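Local coordinates for protein peptide amidase (Stenotrophomonas maltophilia, PDB 1M22) that probably hydrolyses amide bonds as a serine hydrolase of the amidase signature family, which uses a Ser-Ser-Lys catalytic triad, at residues Q269-G273 with K274-L278; A376-G379 with L380-A384. All blocks are in the same frame, centred on the assembly; numbering follows the deposited sequence.

Overall arrangement
Along the chain, helix 231-241 is followed by a long loop, and contact 1 (269-278) lies at its end, where two overlapping beta turns lead into strand 275-279, the second strand from one edge of the eleven-stranded mixed sheet, between strands 412-416 and 306-310. Contact 2 (376-384) comes about a hundred residues later and forms the loop that joins helix 369-375 to helix 383-407 at the protein surface. The first is complete well before the second begins, and they neither nest nor cross. With centres about 43 Å and nearest atoms about 31 Å apart, the two do not touch; each is local, formed within one continuous run of residues, one entering a strand, the other a helix.

Contact 1 of 2, residues Q269-G273 with K274-L278; sequences QGLRG and KRIGL
K274 folds its side chain back over the peptides of G270 and L271. K274 CB is 3.4 Å from L271 O, and CG sits 3.4 Å from G270 O; CD swings wider, 4.1 Å from G270 O, before CE returns to 3.6 Å from that same oxygen. The bends at chi2 (-62°) and chi4 (-55°) curl the chain round, bringing K274 NZ within 2.8 Å of G270 O in a hydrogen bond. The ammonium lies above the carbonyl plane, 35° out of it, and E475 adds a long, weak ion pair. The curl lies against two overlapping beta turns, type I from Q269 to R272 and type II from L271 to K274, that deliver the chain into strand 275-279 of the mixed sheet. R272 N closes the first turn on Q269 O, and K274 N closes the second on L271 O at 3.1 Å in a nearly straight bond. G273 occupies the third position of the type II turn, where its positive phi suits a residue without a side chain. On the apolar side, CD2 of L271 meets CD1 of I276 at 3.8 Å, the two side chains crossing at a slant. M476 of helix 470-484 and L300 of helix 289-302 both touch this pair, whereas the guanidinium of R275 is held by H408 O through NH2.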
ATOM      1  N   GLN A 269      14.661  -6.559  19.862  1.00 11.51           N
ATOM      2  CA  GLN A 269      14.192  -6.369  21.232  1.00 11.93           C
ATOM      3  C   GLN A 269      13.227  -5.180  21.248  1.00 11.47           C
ATOM      4  O   GLN A 269      12.953  -4.590  22.294  1.00 12.62           O
ATOM      5  CB  GLN A 269      15.372  -6.100  22.172  1.00 15.33           C
ATOM      6  CG  GLN A 269      16.325  -7.283  22.308  1.00 20.10           C
ATOM      7  CD  GLN A 269      17.397  -7.066  23.362  1.00 24.86           C
ATOM      8  OE1 GLN A 269      18.203  -7.956  23.632  1.00 27.65           O
ATOM      9  NE2 GLN A 269      17.410  -5.881  23.962  1.00 26.93           N
ATOM     10  N   GLY A 270      12.699  -4.860  20.070  1.00  9.56           N
ATOM     11  CA  GLY A 270      11.789  -3.736  19.914  1.00 10.62           C
ATOM     12  C   GLY A 270      10.480  -3.737  20.684  1.00  9.28           C
ATOM     13  O   GLY A 270       9.814  -2.705  20.752  1.00 11.14           O
ATOM     14  N   LEU A 271      10.090  -4.874  21.251  1.00  8.69           N
ATOM     15  CA  LEU A 271       8.847  -4.941  22.016  1.00  9.45           C
ATOM     16  C   LEU A 271       9.080  -4.825  23.519  1.00 10.53           C
ATOM     17  O   LEU A 271       8.132  -4.685  24.291  1.00 11.21           O
ATOM     18  CB  LEU A 271       8.105  -6.242  21.702  1.00 10.01           C
ATOM     19  CG  LEU A 271       7.368  -6.238  20.361  1.00  9.97           C
ATOM     20  CD1 LEU A 271       7.060  -7.666  19.941  1.00 10.92           C
ATOM     21  CD2 LEU A 271       6.097  -5.406  20.470  1.00 11.33           C
ATOM     22  N   ARG A 272      10.343  -4.870  23.930  1.00 11.10           N
ATOM     23  CA  ARG A 272      10.682  -4.765  25.345  1.00 12.87           C
ATOM     24  C   ARG A 272      10.216  -3.452  25.958  1.00 12.92           C
ATOM     25  O   ARG A 272      10.577  -2.379  25.487  1.00 14.42           O
ATOM     26  CB  ARG A 272      12.191  -4.894  25.531  1.00 16.05           C
ATOM     27  CG  ARG A 272      12.686  -6.315  25.621  1.00 22.86           C
ATOM     28  CD  ARG A 272      12.211  -6.980  26.904  1.00 29.55           C
ATOM     29  NE  ARG A 272      13.236  -7.840  27.490  1.00 33.88           N
ATOM     30  CZ  ARG A 272      14.407  -7.402  27.946  1.00 35.92           C
ATOM     31  NH1 ARG A 272      14.706  -6.111  27.886  1.00 37.76           N
ATOM     32  NH2 ARG A 272      15.281  -8.255  28.463  1.00 37.03           N
ATOM     33  N   GLY A 273       9.411  -3.551  27.012  1.00 14.55           N
ATOM     34  CA  GLY A 273       8.922  -2.362  27.684  1.00 14.22           C
ATOM     35  C   GLY A 273       7.761  -1.660  27.005  1.00 14.84           C
ATOM     36  O   GLY A 273       7.231  -0.683  27.534  1.00 16.98           O
ATOM     37  N   LYS A 274       7.356  -2.148  25.837  1.00 11.73           N
ATOM     38  CA  LYS A 274       6.252  -1.530  25.115  1.00 10.95           C
ATOM     39  C   LYS A 274       4.908  -1.917  25.712  1.00  8.75           C
ATOM     40  O   LYS A 274       4.785  -2.935  26.390  1.00 10.91           O
ATOM     41  CB  LYS A 274       6.277  -1.938  23.640  1.00 11.56           C
ATOM     42  CG  LYS A 274       7.493  -1.472  22.857  1.00 12.72           C
ATOM     43  CD  LYS A 274       7.584   0.046  22.803  1.00 13.85           C
ATOM     44  CE  LYS A 274       8.541   0.503  21.708  1.00 15.98           C
ATOM     45  NZ  LYS A 274       9.895  -0.102  21.836  1.00 17.35           N
ATOM     46  N   ARG A 275       3.904  -1.088  25.453  1.00  8.97           N
ATOM     47  CA  ARG A 275       2.553  -1.331  25.932  1.00  8.33           C
ATOM     48  C   ARG A 275       1.645  -1.315  24.711  1.00  7.74           C
ATOM     49  O   ARG A 275       1.634  -0.354  23.940  1.00  8.83           O
ATOM     50  CB  ARG A 275       2.148  -0.257  26.945  1.00  8.86           C
ATOM     51  CG  ARG A 275       2.967  -0.308  28.237  1.00 10.72           C
ATOM     52  CD  ARG A 275       2.589   0.822  29.186  1.00  9.55           C
ATOM     53  NE  ARG A 275       1.168   0.794  29.508  1.00  9.78           N
ATOM     54  CZ  ARG A 275       0.599  -0.078  30.333  1.00  9.36           C
ATOM     55  NH1 ARG A 275       1.333  -1.002  30.940  1.00 11.95           N
ATOM     56  NH2 ARG A 275      -0.711  -0.039  30.531  1.00 11.84           N
ATOM     57  N   ILE A 276       0.888  -2.393  24.539  1.00  7.78           N
ATOM     58  CA  ILE A 276       0.014  -2.547  23.386  1.00  9.15           C
ATOM     59  C   ILE A 276      -1.438  -2.796  23.762  1.00  8.12           C
ATOM     60  O   ILE A 276      -1.732  -3.538  24.699  1.00  9.53           O
ATOM     61  CB  ILE A 276       0.496  -3.732  22.516  1.00  9.76           C
ATOM     62  CG1 ILE A 276       1.891  -3.439  21.971  1.00 12.46           C
ATOM     63  CG2 ILE A 276      -0.490  -4.005  21.389  1.00 11.40           C
ATOM     64  CD1 ILE A 276       2.505  -4.604  21.213  1.00 14.83           C
ATOM     65  N   GLY A 277      -2.341  -2.172  23.014  1.00  7.42           N
ATOM     66  CA  GLY A 277      -3.755  -2.368  23.244  1.00  8.46           C
ATOM     67  C   GLY A 277      -4.336  -3.256  22.155  1.00  9.49           C
ATOM     68  O   GLY A 277      -4.256  -2.923  20.970  1.00 10.04           O
ATOM     69  N   LEU A 278      -4.895  -4.397  22.547  1.00  8.44           N
ATOM     70  CA  LEU A 278      -5.510  -5.320  21.592  1.00  8.83           C
ATOM     71  C   LEU A 278      -6.958  -4.879  21.419  1.00  8.50           C
ATOM     72  O   LEU A 278      -7.764  -4.994  22.344  1.00  9.44           O
ATOM     73  CB  LEU A 278      -5.455  -6.755  22.120  1.00 11.84           C
ATOM     74  CG  LEU A 278      -6.154  -7.822  21.269  1.00 14.14           C
ATOM     75  CD1 LEU A 278      -5.569  -7.850  19.862  1.00 15.05           C
ATOM     76  CD2 LEU A 278      -5.998  -9.174  21.944  1.00 17.65           C
TER

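Contact 2 of 2, residues A376-G379 with L380-A384; sequences ATAG and LADPA
G379 and D382 meet at the two ends of a type I beta turn, G379 to D382, that runs directly into the N-cap of helix 383-407. D382 N donates to G379 O over 3.2 Å, a bond fairly straight at the hydrogen. CB of D382 lies 3.3 Å from the same oxygen, G379 O, so backbone and side chain of the aspartate both border it. G379 itself adopts an extended backbone with phi 161°, at which a side chain would be driven into the preceding carbonyl oxygen; the glycine therefore fits the geometry that opens the turn. L380 follows G379 in the turn and directs its side chain to A332 of helix 319-340 and to a bound HEPES buffer molecule.

The carboxylate of D382 divides its work. With CG anti to the backbone N (chi1 -168°), the group reaches both the helix start and the preceding loop. OD2 of D382 approaches CB of A378 at 3.7 Å and receives a weak hydrogen bond from Y328 OH. A water links the same oxygen to the loop: it accepts from A378 N at 2.6 Å and donates to OD2 of D382 over a longer 3.3 Å. OD1 of D382 caps the helix, accepting the capping bond from A384 N at 2.9 Å on its anti side, with the donor 23° out of the carboxylate plane.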
ATOM      1  N   ALA A 376     -21.034  16.173  -8.522  1.00 10.83           N
ATOM      2  CA  ALA A 376     -22.095  17.072  -8.083  1.00 13.15           C
ATOM      3  C   ALA A 376     -21.768  17.861  -6.819  1.00 15.11           C
ATOM      4  O   ALA A 376     -22.583  18.662  -6.364  1.00 18.16           O
ATOM      5  CB  ALA A 376     -23.388  16.284  -7.883  1.00 12.96           C
ATOM      6  N   THR A 377     -20.588  17.641  -6.241  1.00 13.28           N
ATOM      7  CA  THR A 377     -20.218  18.376  -5.035  1.00 13.96           C
ATOM      8  C   THR A 377     -19.912  19.829  -5.390  1.00 16.58           C
ATOM      9  O   THR A 377     -19.344  20.118  -6.442  1.00 18.09           O
ATOM     10  CB  THR A 377     -19.002  17.736  -4.319  1.00 12.75           C
ATOM     11  OG1 THR A 377     -17.880  17.673  -5.210  1.00 12.22           O
ATOM     12  CG2 THR A 377     -19.353  16.337  -3.842  1.00 13.54           C
ATOM     13  N   ALA A 378     -20.299  20.740  -4.503  1.00 20.72           N
ATOM     14  CA  ALA A 378     -20.111  22.171  -4.720  1.00 23.09           C
ATOM     15  C   ALA A 378     -18.656  22.612  -4.794  1.00 24.08           C
ATOM     16  O   ALA A 378     -18.234  23.231  -5.772  1.00 27.24           O
ATOM     17  CB  ALA A 378     -20.834  22.956  -3.630  1.00 24.68           C
ATOM     18  N   GLY A 379     -17.892  22.298  -3.755  1.00 20.42           N
ATOM     19  CA  GLY A 379     -16.496  22.689  -3.724  1.00 18.48           C
ATOM     20  C   GLY A 379     -15.954  22.657  -2.311  1.00 14.24           C
ATOM     21  O   GLY A 379     -16.700  22.440  -1.358  1.00 15.63           O
ATOM     22  N   LEU A 380     -14.657  22.900  -2.170  1.00 15.20           N
ATOM     23  CA  LEU A 380     -14.010  22.856  -0.864  1.00 15.74           C
ATOM     24  C   LEU A 380     -14.375  23.982   0.105  1.00 16.05           C
ATOM     25  O   LEU A 380     -13.970  23.956   1.266  1.00 17.07           O
ATOM     26  CB  LEU A 380     -12.492  22.799  -1.053  1.00 16.04           C
ATOM     27  CG  LEU A 380     -12.005  21.635  -1.925  1.00 16.45           C
ATOM     28  CD1 LEU A 380     -10.494  21.659  -2.019  1.00 17.23           C
ATOM     29  CD2 LEU A 380     -12.472  20.311  -1.337  1.00 16.62           C
ATOM     30  N   ALA A 381     -15.144  24.962  -0.363  1.00 17.12           N
ATOM     31  CA  ALA A 381     -15.554  26.074   0.488  1.00 17.07           C
ATOM     32  C   ALA A 381     -16.898  25.788   1.155  1.00 17.55           C
ATOM     33  O   ALA A 381     -17.350  26.544   2.015  1.00 18.75           O
ATOM     34  CB  ALA A 381     -15.639  27.361  -0.331  1.00 19.04           C
ATOM     35  N   ASP A 382     -17.528  24.687   0.754  1.00 16.57           N
ATOM     36  CA  ASP A 382     -18.819  24.292   1.304  1.00 17.63           C
ATOM     37  C   ASP A 382     -18.689  23.997   2.798  1.00 18.83           C
ATOM     38  O   ASP A 382     -17.880  23.164   3.206  1.00 15.20           O
ATOM     39  CB  ASP A 382     -19.331  23.044   0.583  1.00 19.03           C
ATOM     40  CG  ASP A 382     -20.784  22.748   0.889  1.00 23.45           C
ATOM     41  OD1 ASP A 382     -21.180  22.845   2.070  1.00 26.35           O
ATOM     42  OD2 ASP A 382     -21.531  22.410  -0.053  1.00 27.14           O
ATOM     43  N   PRO A 383     -19.490  24.678   3.634  1.00 18.46           N
ATOM     44  CA  PRO A 383     -19.451  24.475   5.085  1.00 19.03           C
ATOM     45  C   PRO A 383     -19.617  23.013   5.496  1.00 18.33           C
ATOM     46  O   PRO A 383     -18.986  22.554   6.447  1.00 17.65           O
ATOM     47  CB  PRO A 383     -20.599  25.351   5.583  1.00 20.08           C
ATOM     48  CG  PRO A 383     -20.597  26.478   4.598  1.00 21.47           C
ATOM     49  CD  PRO A 383     -20.437  25.754   3.283  1.00 19.34           C
ATOM     50  N   ALA A 384     -20.469  22.287   4.778  1.00 17.02           N
ATOM     51  CA  ALA A 384     -20.715  20.879   5.076  1.00 16.51           C
ATOM     52  C   ALA A 384     -19.443  20.056   4.902  1.00 15.97           C
ATOM     53  O   ALA A 384     -19.181  19.130   5.672  1.00 14.67           O
ATOM     54  CB  ALA A 384     -21.817  20.337   4.174  1.00 19.28           C
TER
HETATM   55  O   HOH W   1     -21.883  20.268  -2.533  1.00 28.01           O